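Local structure of A-adding tRNA nucleotidyltransferase (Aquifex aeolicus, 4WBY) at residues K150-L155 with F179-S184; Y270-L275 with S295-V300; Y274-I279 with H289-M294. The protein adds the terminal adenosine to tRNAs ending in CC, using ATP and magnesium to complete the 3' CCA end, this chain being the C-terminal nucleotidyltransferase portion of the whole protein. All coordinates share one frame; numbering follows the deposited sequence. Where two conformers were deposited one is given.

Contact 1: K150-L155 with F179-S184. With GOL (glycerol), chain G.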
loop_
_atom_site.group_PDB
_atom_site.type_symbol
_atom_site.label_atom_id
_atom_site.label_comp_id
_atom_site.label_asym_id
_atom_site.label_seq_id
_atom_site.Cartn_x
_atom_site.Cartn_y
_atom_site.Cartn_z
ATOM N N LYS A 150 -12.439 1.634 -17.725
ATOM C CA LYS A 150 -11.481 2.186 -16.752
ATOM C C LYS A 150 -12.165 3.132 -15.765
ATOM O O LYS A 150 -11.747 4.283 -15.562
ATOM C CB LYS A 150 -10.333 2.889 -17.475
ATOM C CG LYS A 150 -9.555 1.950 -18.382
ATOM C CD LYS A 150 -8.436 2.713 -19.059
ATOM C CE LYS A 150 -7.498 1.794 -19.788
ATOM N NZ LYS A 150 -6.321 2.513 -20.365
ATOM N N VAL A 151 -13.200 2.608 -15.117
ATOM C CA VAL A 151 -14.053 3.390 -14.238
ATOM C C VAL A 151 -14.144 2.799 -12.832
ATOM O O VAL A 151 -14.383 1.599 -12.660
ATOM C CB VAL A 151 -15.487 3.501 -14.832
ATOM C CG1 VAL A 151 -16.463 4.037 -13.795
ATOM C CG2 VAL A 151 -15.467 4.380 -16.088
ATOM N N ILE A 152 -13.947 3.658 -11.833
ATOM C CA ILE A 152 -14.261 3.347 -10.438
ATOM C C ILE A 152 -15.687 3.822 -10.137
ATOM O O ILE A 152 -15.985 5.015 -10.208
ATOM C CB ILE A 152 -13.264 4.008 -9.460
ATOM C CG1 ILE A 152 -11.829 3.541 -9.742
ATOM C CG2 ILE A 152 -13.649 3.730 -8.012
ATOM C CD1 ILE A 152 -11.602 2.037 -9.623
ATOM N N ARG A 153 -16.556 2.883 -9.786
ATOM C CA ARG A 153 -17.977 3.137 -9.595
ATOM C C ARG A 153 -18.467 2.445 -8.336
ATOM O O ARG A 153 -18.239 1.243 -8.168
ATOM C CB ARG A 153 -18.770 2.616 -10.800
ATOM C CG ARG A 153 -20.228 3.010 -10.794
ATOM C CD ARG A 153 -21.029 2.254 -11.836
ATOM N NE ARG A 153 -20.429 2.362 -13.162
ATOM C CZ ARG A 153 -20.626 3.366 -14.008
ATOM N NH1 ARG A 153 -21.435 4.375 -13.684
ATOM N NH2 ARG A 153 -20.007 3.353 -15.183
ATOM N N VAL A 154 -19.152 3.178 -7.455
ATOM C CA VAL A 154 -19.756 2.539 -6.288
ATOM C C VAL A 154 -20.958 1.663 -6.688
ATOM O O VAL A 154 -21.525 1.810 -7.777
ATOM C CB VAL A 154 -20.197 3.577 -5.221
ATOM C CG1 VAL A 154 -18.974 4.265 -4.612
ATOM C CG2 VAL A 154 -21.201 4.579 -5.802
ATOM N N LEU A 155 -21.342 0.764 -5.791
ATOM C CA LEU A 155 -22.418 -0.195 -6.051
ATOM C C LEU A 155 -23.814 0.371 -5.824
ATOM O O LEU A 155 -24.803 -0.168 -6.339
ATOM C CB LEU A 155 -22.232 -1.443 -5.180
ATOM C CG LEU A 155 -20.852 -2.112 -5.210
ATOM C CD1 LEU A 155 -20.893 -3.464 -4.527
ATOM C CD2 LEU A 155 -20.344 -2.262 -6.617
ATOM N N PHE A 179 -7.504 4.653 -13.447
ATOM C CA PHE A 179 -8.933 4.709 -13.754
ATOM C C PHE A 179 -9.478 6.073 -13.325
ATOM O O PHE A 179 -8.874 6.769 -12.499
ATOM C CB PHE A 179 -9.732 3.615 -13.027
ATOM C CG PHE A 179 -9.654 2.230 -13.644
ATOM C CD1 PHE A 179 -8.670 1.877 -14.555
ATOM C CD2 PHE A 179 -10.610 1.275 -13.296
ATOM C CE1 PHE A 179 -8.633 0.580 -15.095
ATOM C CE2 PHE A 179 -10.589 -0.012 -13.836
ATOM C CZ PHE A 179 -9.591 -0.358 -14.733
ATOM N N LYS A 180 -10.652 6.418 -13.849
ATOM C CA LYS A 180 -11.369 7.612 -13.429
ATOM C C LYS A 180 -12.585 7.234 -12.597
ATOM O O LYS A 180 -13.131 6.149 -12.753
ATOM C CB LYS A 180 -11.802 8.427 -14.645
ATOM C CG LYS A 180 -10.638 9.045 -15.414
ATOM C CD LYS A 180 -11.121 9.959 -16.529
ATOM C CE LYS A 180 -11.952 11.117 -15.986
ATOM N NZ LYS A 180 -11.208 11.920 -14.973
ATOM N N LEU A 181 -13.014 8.123 -11.710
ATOM C CA LEU A 181 -14.311 7.956 -11.070
ATOM C C LEU A 181 -15.432 8.094 -12.095
ATOM O O LEU A 181 -15.352 8.930 -13.004
ATOM C CB LEU A 181 -14.503 8.985 -9.952
ATOM C CG LEU A 181 -13.428 9.040 -8.869
ATOM C CD1 LEU A 181 -13.744 10.180 -7.916
ATOM C CD2 LEU A 181 -13.384 7.712 -8.155
ATOM N N SER A 182 -16.489 7.300 -11.944
ATOM C CA SER A 182 -17.681 7.520 -12.762
ATOM C C SER A 182 -18.221 8.919 -12.457
ATOM O O SER A 182 -17.948 9.475 -11.395
ATOM C CB SER A 182 -18.753 6.445 -12.512
ATOM O OG SER A 182 -19.747 6.860 -11.590
ATOM N N ARG A 183 -18.987 9.485 -13.382
ATOM C CA ARG A 183 -19.502 10.833 -13.186
ATOM C C ARG A 183 -20.319 10.948 -11.903
ATOM O O ARG A 183 -20.096 11.866 -11.109
ATOM C CB ARG A 183 -20.333 11.261 -14.395
ATOM C CG ARG A 183 -19.503 11.386 -15.655
ATOM C CD ARG A 183 -20.371 11.675 -16.873
ATOM N NE ARG A 183 -19.682 11.342 -18.116
ATOM C CZ ARG A 183 -19.901 10.232 -18.814
ATOM N NH1 ARG A 183 -20.799 9.351 -18.392
ATOM N NH2 ARG A 183 -19.230 10.004 -19.936
ATOM N N SER A 184 -21.242 10.017 -11.672
ATOM C CA SER A 184 -22.044 10.100 -10.453
ATOM C C SER A 184 -21.213 9.755 -9.217
ATOM O O SER A 184 -21.393 10.362 -8.166
ATOM C CB SER A 184 -23.272 9.193 -10.526
ATOM O OG SER A 184 -22.907 7.841 -10.695
HETATM C C1 GOL G . -20.160 7.783 -15.646
HETATM O O1 GOL G . -20.014 6.681 -16.514
HETATM C C2 GOL G . -21.624 7.711 -15.228
HETATM O O2 GOL G . -22.057 6.443 -15.651
HETATM C C3 GOL G . -21.841 7.769 -13.724
HETATM O O3 GOL G . -23.203 7.444 -13.544
#

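Contact 2: Y270-L275 with S295-V300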
loop_
_atom_site.group_PDB
_atom_site.type_symbol
_atom_site.label_atom_id
_atom_site.label_comp_id
_atom_site.label_asym_id
_atom_site.label_seq_id
_atom_site.Cartn_x
_atom_site.Cartn_y
_atom_site.Cartn_z
ATOM N N TYR A 270 9.674 3.246 0.402
ATOM C CA TYR A 270 9.776 4.644 -0.018
ATOM C C TYR A 270 8.519 5.469 0.191
ATOM O O TYR A 270 8.590 6.692 0.246
ATOM C CB TYR A 270 10.154 4.734 -1.495
ATOM C CG TYR A 270 11.440 4.046 -1.887
ATOM C CD1 TYR A 270 12.679 4.592 -1.548
ATOM C CD2 TYR A 270 11.422 2.892 -2.657
ATOM C CE1 TYR A 270 13.859 3.975 -1.927
ATOM C CE2 TYR A 270 12.596 2.270 -3.046
ATOM C CZ TYR A 270 13.809 2.818 -2.685
ATOM O OH TYR A 270 14.968 2.201 -3.074
ATOM N N GLY A 271 7.366 4.814 0.268
ATOM C CA GLY A 271 6.118 5.531 0.469
ATOM C C GLY A 271 6.151 6.460 1.671
ATOM O O GLY A 271 5.565 7.548 1.640
ATOM N N TRP A 272 6.850 6.044 2.724
ATOM C CA TRP A 272 6.952 6.871 3.920
ATOM C C TRP A 272 7.681 8.187 3.650
ATOM O O TRP A 272 7.407 9.188 4.307
ATOM C CB TRP A 272 7.669 6.115 5.041
ATOM C CG TRP A 272 6.886 4.969 5.582
ATOM C CD1 TRP A 272 7.088 3.648 5.326
ATOM C CD2 TRP A 272 5.761 5.041 6.470
ATOM N NE1 TRP A 272 6.170 2.890 6.006
ATOM C CE2 TRP A 272 5.342 3.720 6.716
ATOM C CE3 TRP A 272 5.076 6.095 7.087
ATOM C CZ2 TRP A 272 4.259 3.419 7.546
ATOM C CZ3 TRP A 272 4.002 5.798 7.916
ATOM C CH2 TRP A 272 3.606 4.467 8.143
ATOM N N LEU A 273 8.596 8.190 2.684
ATOM C CA LEU A 273 9.298 9.423 2.325
ATOM C C LEU A 273 8.356 10.468 1.736
ATOM O O LEU A 273 8.495 11.657 2.009
ATOM C CB LEU A 273 10.421 9.141 1.329
ATOM C CG LEU A 273 11.547 8.222 1.789
ATOM C CD1 LEU A 273 12.613 8.122 0.704
ATOM C CD2 LEU A 273 12.146 8.729 3.079
ATOM N N TYR A 274 7.411 10.030 0.912
ATOM C CA TYR A 274 6.399 10.936 0.397
ATOM C C TYR A 274 5.600 11.519 1.544
ATOM O O TYR A 274 5.306 12.710 1.562
ATOM C CB TYR A 274 5.455 10.227 -0.570
ATOM C CG TYR A 274 6.071 9.846 -1.893
ATOM C CD1 TYR A 274 6.116 10.751 -2.948
ATOM C CD2 TYR A 274 6.592 8.576 -2.094
ATOM C CE1 TYR A 274 6.668 10.399 -4.163
ATOM C CE2 TYR A 274 7.145 8.216 -3.303
ATOM C CZ TYR A 274 7.180 9.128 -4.333
ATOM O OH TYR A 274 7.728 8.765 -5.537
ATOM N N LEU A 275 5.245 10.665 2.500
ATOM C CA LEU A 275 4.481 11.108 3.655
ATOM C C LEU A 275 5.252 12.158 4.464
ATOM O O LEU A 275 4.682 13.159 4.893
ATOM C CB LEU A 275 4.117 9.918 4.536
ATOM C CG LEU A 275 3.060 10.226 5.587
ATOM C CD1 LEU A 275 1.700 10.409 4.925
ATOM C CD2 LEU A 275 3.026 9.109 6.614
ATOM N N SER A 295 1.523 4.283 13.167
ATOM C CA SER A 295 2.448 3.214 13.553
ATOM C C SER A 295 3.658 3.179 12.619
ATOM O O SER A 295 4.107 2.108 12.197
ATOM C CB SER A 295 1.750 1.849 13.560
ATOM O OG SER A 295 0.700 1.807 14.512
ATOM N N ALA A 296 4.183 4.354 12.292
ATOM C CA ALA A 296 5.330 4.435 11.396
ATOM C C ALA A 296 6.535 3.691 11.965
ATOM O O ALA A 296 6.750 3.676 13.180
ATOM C CB ALA A 296 5.688 5.891 11.118
ATOM N N PRO A 297 7.325 3.062 11.085
ATOM C CA PRO A 297 8.574 2.426 11.523
ATOM C C PRO A 297 9.495 3.397 12.248
ATOM O O PRO A 297 9.439 4.614 12.015
ATOM C CB PRO A 297 9.220 1.971 10.210
ATOM C CG PRO A 297 8.073 1.778 9.273
ATOM C CD PRO A 297 7.042 2.812 9.657
ATOM N N SER A 298 10.341 2.851 13.114
ATOM C CA SER A 298 11.334 3.633 13.824
ATOM C C SER A 298 12.143 4.520 12.889
ATOM O O SER A 298 12.349 5.697 13.180
ATOM C CB SER A 298 12.269 2.711 14.596
ATOM O OG SER A 298 13.432 3.413 14.986
ATOM N N TRP A 299 12.595 3.983 11.758
ATOM C CA TRP A 299 13.449 4.786 10.889
ATOM C C TRP A 299 12.699 5.997 10.352
ATOM O O TRP A 299 13.284 7.055 10.174
ATOM C CB TRP A 299 14.040 3.955 9.737
ATOM C CG TRP A 299 13.072 3.430 8.683
ATOM C CD1 TRP A 299 12.535 2.170 8.625
ATOM C CD2 TRP A 299 12.599 4.116 7.512
ATOM N NE1 TRP A 299 11.746 2.041 7.506
ATOM C CE2 TRP A 299 11.764 3.222 6.810
ATOM C CE3 TRP A 299 12.785 5.405 7.001
ATOM C CZ2 TRP A 299 11.119 3.577 5.621
ATOM C CZ3 TRP A 299 12.145 5.751 5.814
ATOM C CH2 TRP A 299 11.323 4.843 5.145
ATOM N N VAL A 300 11.400 5.845 10.120
ATOM C CA VAL A 300 10.583 6.955 9.641
ATOM C C VAL A 300 10.437 8.026 10.720
ATOM O O VAL A 300 10.584 9.226 10.455
ATOM C CB VAL A 300 9.190 6.473 9.202
ATOM C CG1 VAL A 300 8.324 7.653 8.771
ATOM C CG2 VAL A 300 9.310 5.439 8.083
#

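Contact 3: Y274-I279 with H289-M294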
loop_
_atom_site.group_PDB
_atom_site.type_symbol
_atom_site.label_atom_id
_atom_site.label_comp_id
_atom_site.label_asym_id
_atom_site.label_seq_id
_atom_site.Cartn_x
_atom_site.Cartn_y
_atom_site.Cartn_z
ATOM N N TYR A 274 7.411 10.030 0.912
ATOM C CA TYR A 274 6.399 10.936 0.397
ATOM C C TYR A 274 5.600 11.519 1.544
ATOM O O TYR A 274 5.306 12.710 1.562
ATOM C CB TYR A 274 5.455 10.227 -0.570
ATOM C CG TYR A 274 6.071 9.846 -1.893
ATOM C CD1 TYR A 274 6.116 10.751 -2.948
ATOM C CD2 TYR A 274 6.592 8.576 -2.094
ATOM C CE1 TYR A 274 6.668 10.399 -4.163
ATOM C CE2 TYR A 274 7.145 8.216 -3.303
ATOM C CZ TYR A 274 7.180 9.128 -4.333
ATOM O OH TYR A 274 7.728 8.765 -5.537
ATOM N N LEU A 275 5.245 10.665 2.500
ATOM C CA LEU A 275 4.481 11.108 3.655
ATOM C C LEU A 275 5.252 12.158 4.464
ATOM O O LEU A 275 4.682 13.159 4.893
ATOM C CB LEU A 275 4.117 9.918 4.536
ATOM C CG LEU A 275 3.060 10.226 5.587
ATOM C CD1 LEU A 275 1.700 10.409 4.925
ATOM C CD2 LEU A 275 3.026 9.109 6.614
ATOM N N LEU A 276 6.542 11.919 4.671
ATOM C CA LEU A 276 7.371 12.883 5.393
ATOM C C LEU A 276 7.405 14.240 4.701
ATOM O O LEU A 276 7.322 15.273 5.360
ATOM C CB LEU A 276 8.803 12.370 5.552
ATOM C CG LEU A 276 8.959 11.155 6.467
ATOM C CD1 LEU A 276 10.424 10.767 6.596
ATOM C CD2 LEU A 276 8.364 11.427 7.843
ATOM N N ILE A 277 7.537 14.243 3.377
ATOM C CA ILE A 277 7.487 15.498 2.626
ATOM C C ILE A 277 6.106 16.157 2.767
ATOM O O ILE A 277 6.011 17.369 2.983
ATOM C CB ILE A 277 7.821 15.282 1.131
ATOM C CG1 ILE A 277 9.284 14.849 0.957
ATOM C CG2 ILE A 277 7.540 16.538 0.319
ATOM C CD1 ILE A 277 10.292 15.767 1.643
ATOM N N LEU A 278 5.044 15.358 2.662
ATOM C CA LEU A 278 3.676 15.860 2.817
ATOM C C LEU A 278 3.425 16.599 4.126
ATOM O O LEU A 278 2.733 17.611 4.151
ATOM C CB LEU A 278 2.680 14.705 2.733
ATOM C CG LEU A 278 1.964 14.368 1.443
ATOM C CD1 LEU A 278 1.057 13.205 1.752
ATOM C CD2 LEU A 278 1.179 15.559 0.923
ATOM N N ILE A 279 3.991 16.090 5.218
ATOM C CA ILE A 279 3.709 16.650 6.535
ATOM C C ILE A 279 4.839 17.549 7.021
ATOM O O ILE A 279 4.889 17.919 8.191
ATOM C CB ILE A 279 3.446 15.539 7.577
ATOM C CG1 ILE A 279 4.702 14.684 7.791
ATOM C CG2 ILE A 279 2.241 14.684 7.149
ATOM C CD1 ILE A 279 4.629 13.755 8.986
ATOM N N HIS A 289 3.024 13.018 16.411
ATOM C CA HIS A 289 1.804 12.322 16.806
ATOM C C HIS A 289 1.152 11.585 15.638
ATOM O O HIS A 289 0.668 10.463 15.800
ATOM C CB HIS A 289 0.796 13.300 17.418
ATOM C CG HIS A 289 -0.506 12.664 17.794
ATOM N ND1 HIS A 289 -0.665 11.919 18.943
ATOM C CD2 HIS A 289 -1.705 12.649 17.168
ATOM C CE1 HIS A 289 -1.908 11.478 19.011
ATOM N NE2 HIS A 289 -2.561 11.907 17.946
ATOM N N PHE A 290 1.130 12.219 14.469
ATOM C CA PHE A 290 0.533 11.599 13.290
ATOM C C PHE A 290 1.313 10.343 12.899
ATOM O O PHE A 290 0.724 9.305 12.596
ATOM C CB PHE A 290 0.481 12.580 12.115
ATOM C CG PHE A 290 -0.064 11.976 10.848
ATOM C CD1 PHE A 290 -1.391 11.588 10.765
ATOM C CD2 PHE A 290 0.750 11.792 9.742
ATOM C CE1 PHE A 290 -1.892 11.027 9.605
ATOM C CE2 PHE A 290 0.248 11.235 8.574
ATOM C CZ PHE A 290 -1.070 10.849 8.511
ATOM N N LEU A 291 2.639 10.422 12.928
ATOM C CA LEU A 291 3.429 9.247 12.567
ATOM C C LEU A 291 3.230 8.125 13.583
ATOM O O LEU A 291 3.221 6.957 13.214
ATOM C CB LEU A 291 4.913 9.594 12.430
ATOM C CG LEU A 291 5.242 10.515 11.246
ATOM C CD1 LEU A 291 6.713 10.902 11.289
ATOM C CD2 LEU A 291 4.894 9.874 9.906
ATOM N N GLU A 292 3.054 8.474 14.853
ATOM C CA GLU A 292 2.759 7.464 15.865
ATOM C C GLU A 292 1.373 6.849 15.625
ATOM O O GLU A 292 1.179 5.644 15.781
ATOM C CB GLU A 292 2.866 8.071 17.265
ATOM C CG GLU A 292 4.311 8.396 17.641
ATOM C CD GLU A 292 4.451 9.101 18.975
ATOM O OE1 GLU A 292 3.427 9.492 19.574
ATOM O OE2 GLU A 292 5.603 9.264 19.421
ATOM N N GLU A 293 0.418 7.680 15.227
ATOM C CA GLU A 293 -0.917 7.206 14.885
ATOM C C GLU A 293 -0.872 6.247 13.691
ATOM O O GLU A 293 -1.644 5.287 13.605
ATOM C CB GLU A 293 -1.817 8.400 14.580
ATOM C CG GLU A 293 -3.249 8.056 14.323
ATOM C CD GLU A 293 -4.137 9.274 14.415
ATOM O OE1 GLU A 293 -3.666 10.387 14.089
ATOM O OE2 GLU A 293 -5.297 9.120 14.832
ATOM N N MET A 294 0.041 6.526 12.771
ATOM C CA MET A 294 0.265 5.688 11.601
ATOM C C MET A 294 1.091 4.434 11.913
ATOM O O MET A 294 1.335 3.626 11.021
ATOM C CB MET A 294 0.980 6.497 10.511
ATOM C CG MET A 294 0.126 7.597 9.862
ATOM S SD MET A 294 -1.043 6.943 8.658
ATOM C CE MET A 294 0.084 6.557 7.321
#

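Contact 1: K150-L155 with F179-S184
Three backbone hydrogen bonds join Lys150-Arg153 to Phe179-Ser182. Lys180 supplies two of them: its N reaches Lys150 O at 2.9 Å, and its O receives Ile152 N at 2.8 Å. The third runs from Ser182 N to Ile152 O, also 2.9 Å. Both bonds of Lys180 thus go to the neighbours of its bridge partner Val151, which is the parallel pattern. The two short strands, with the short helix 159-162 and then helix 165-177 between them, form a beta-alpha-beta crossover, and the second helix carries ATP-binding residues such as Ala170, against which Ile152 and Leu181 pack.

Apolar contacts fall on both faces of this pair. On the face of Val151, its CG1 lies 3.6 Å from Ser182 CB. On the other, Ile152 CB meets Leu181 CD2 at 3.9 Å, while Ile152 CD1 turns back to Phe179 CD2, likewise 3.9 Å away. A CH-pi contact covers the Phe179 ring: Lys150 CA stands 3.4 Å from its centroid, only 4° off the normal, and Lys150 CB and CG run out along the CD1 and CE1 side, CB 3.5 Å from Phe179 CD1, before the chain leads away.

Polar side-chain contacts gather at the far end. The Arg153 chain bends at chi3 (-53°), bringing one face of its guanidinium over Ser182 CB; Asp146 holds NE in a salt bridge. In the guanidinium plane, Arg153 NH1 donates to O2 of a glycerol, probably from the crystallisation liquor, with an N-H...O angle of 172°. The glycerol also hydrogen-bonds Ser184 OG, whereas Ser182 OG caps the following helix at Thr185 N.

Contact 2: Y270-L275 with S295-V300
Trp272 points from helix 271-278 into Ala296-Val300, and the tight part of the contact is built on its indole. Two groups cover the same face of the double ring: Val300 CG2 comes in over the five-membered ring, 3.5 Å from Trp272 CG, and Pro297 CD sits over the six-membered ring, 3.5 Å from Trp272 CE2. Both are CH-pi contacts. Ala296 approaches obliquely, its CB 3.6 Å from Trp272 CZ3.

The Val300 methyl has a second aromatic neighbour. Trp299 takes the less usual chi1 of 67°, with CG lodged between its backbone N and carbonyl carbon, and this folds its indole over the next residue until Val300 CG2 lies 3.3 Å above the centre of the six-membered ring of Trp299. One methyl is therefore held by two indoles. Their planes stand at 85° with centroids 5.7 Å apart, for the Trp272 five-membered and Trp299 six-membered rings, an oblique pairing.

Contacts from the Trp299 ring to the other segment are longer than those on the Trp272 face. Trp299 CH2 lies 3.9 Å from Trp272 CB, Trp299 CZ2 is 4.0 Å from Trp272 CD1, and Leu273 CD2, near the plane of the Trp299 ring, is 4.0 Å from its CZ3. Trp299 is partly exposed and stacks on His335. Pro297, the N-cap residue of helix 298-309, lies at the rim: its CD is packed on the indole, yet the residue as a whole is partly exposed.

Since no hydrogen bond crosses between the segments, the 281 Å² they bury depends on the fit of methyl and methylene groups against aromatic surface, through dispersion and CH-pi contacts.

Contact 3: Y274-I279 with H289-M294
Met294 N donates to Phe290 O at 2.9 Å, a bond within the last turn of helix 284-293 that links two of the residues facing Leu275. The helix packs against helix 271-278 as a helical hairpin: the segment axes run roughly antiparallel, at 149° between their N-to-C directions, within the all-helical C-terminal region of the chain. Their closest approach is 12.0 Å, wide for a helix pair, and the distance is spanned by long apolar side chains, with no hydrogen bond between the segments.

At the centre, Leu275 has CG anti to its backbone N (chi1 -167°), which carries its methyls across the interface. Its CD2 touches three residues: Leu291 CD2 at 3.9 Å, where the two leucines lie alongside, pointing opposite ways, the Phe290 ring near CE2, obliquely, and Met294 CE at 4.0 Å, tip to tip. Met294 reaches this point because its chain is bent at chi2 (-78°) and again at chi3; its CG meanwhile lies 3.7 Å above the plane of the Phe290 ring, toward the rim. Met294 also packs on Ile210 and Leu214 of helix 203-214, so this residue connects the hairpin to an earlier helix.

Toward the end of helix 271-278, Ile279 divides its branches: CG2 leans on the Phe290 ring, and CD1 comes within 4.0 Å of Leu291 CD2. All six touching residues are buried. The other branch of Leu291 serves the flank next to helix 298-309, where its CD1 meets Leu276 CD2 at 3.9 Å, the two side chains roughly perpendicular to each other.

How the contacts relate
From the N terminus, contact 1 comes first: it closes a loop of mainly helical residues between 150-155 and 179-184, tying strand 151-152, at the head-domain side, to strand 180-181 and the start of helix 183-194. The chain then runs on through further helices before contact 2 opens at 270-275. Contact 3 starts on the same helix, 271-278, and closes first, at 289-294; contact 2 closes just after it, at 295-300, so the shorter loop lies within the longer one. Together they bind three consecutive helices, 271-278, 284-293 and 298-309, and Val300 CG1 touches both Leu276 and Leu291. Contact 1 stays separate, about 18 Å from either by nearest atoms.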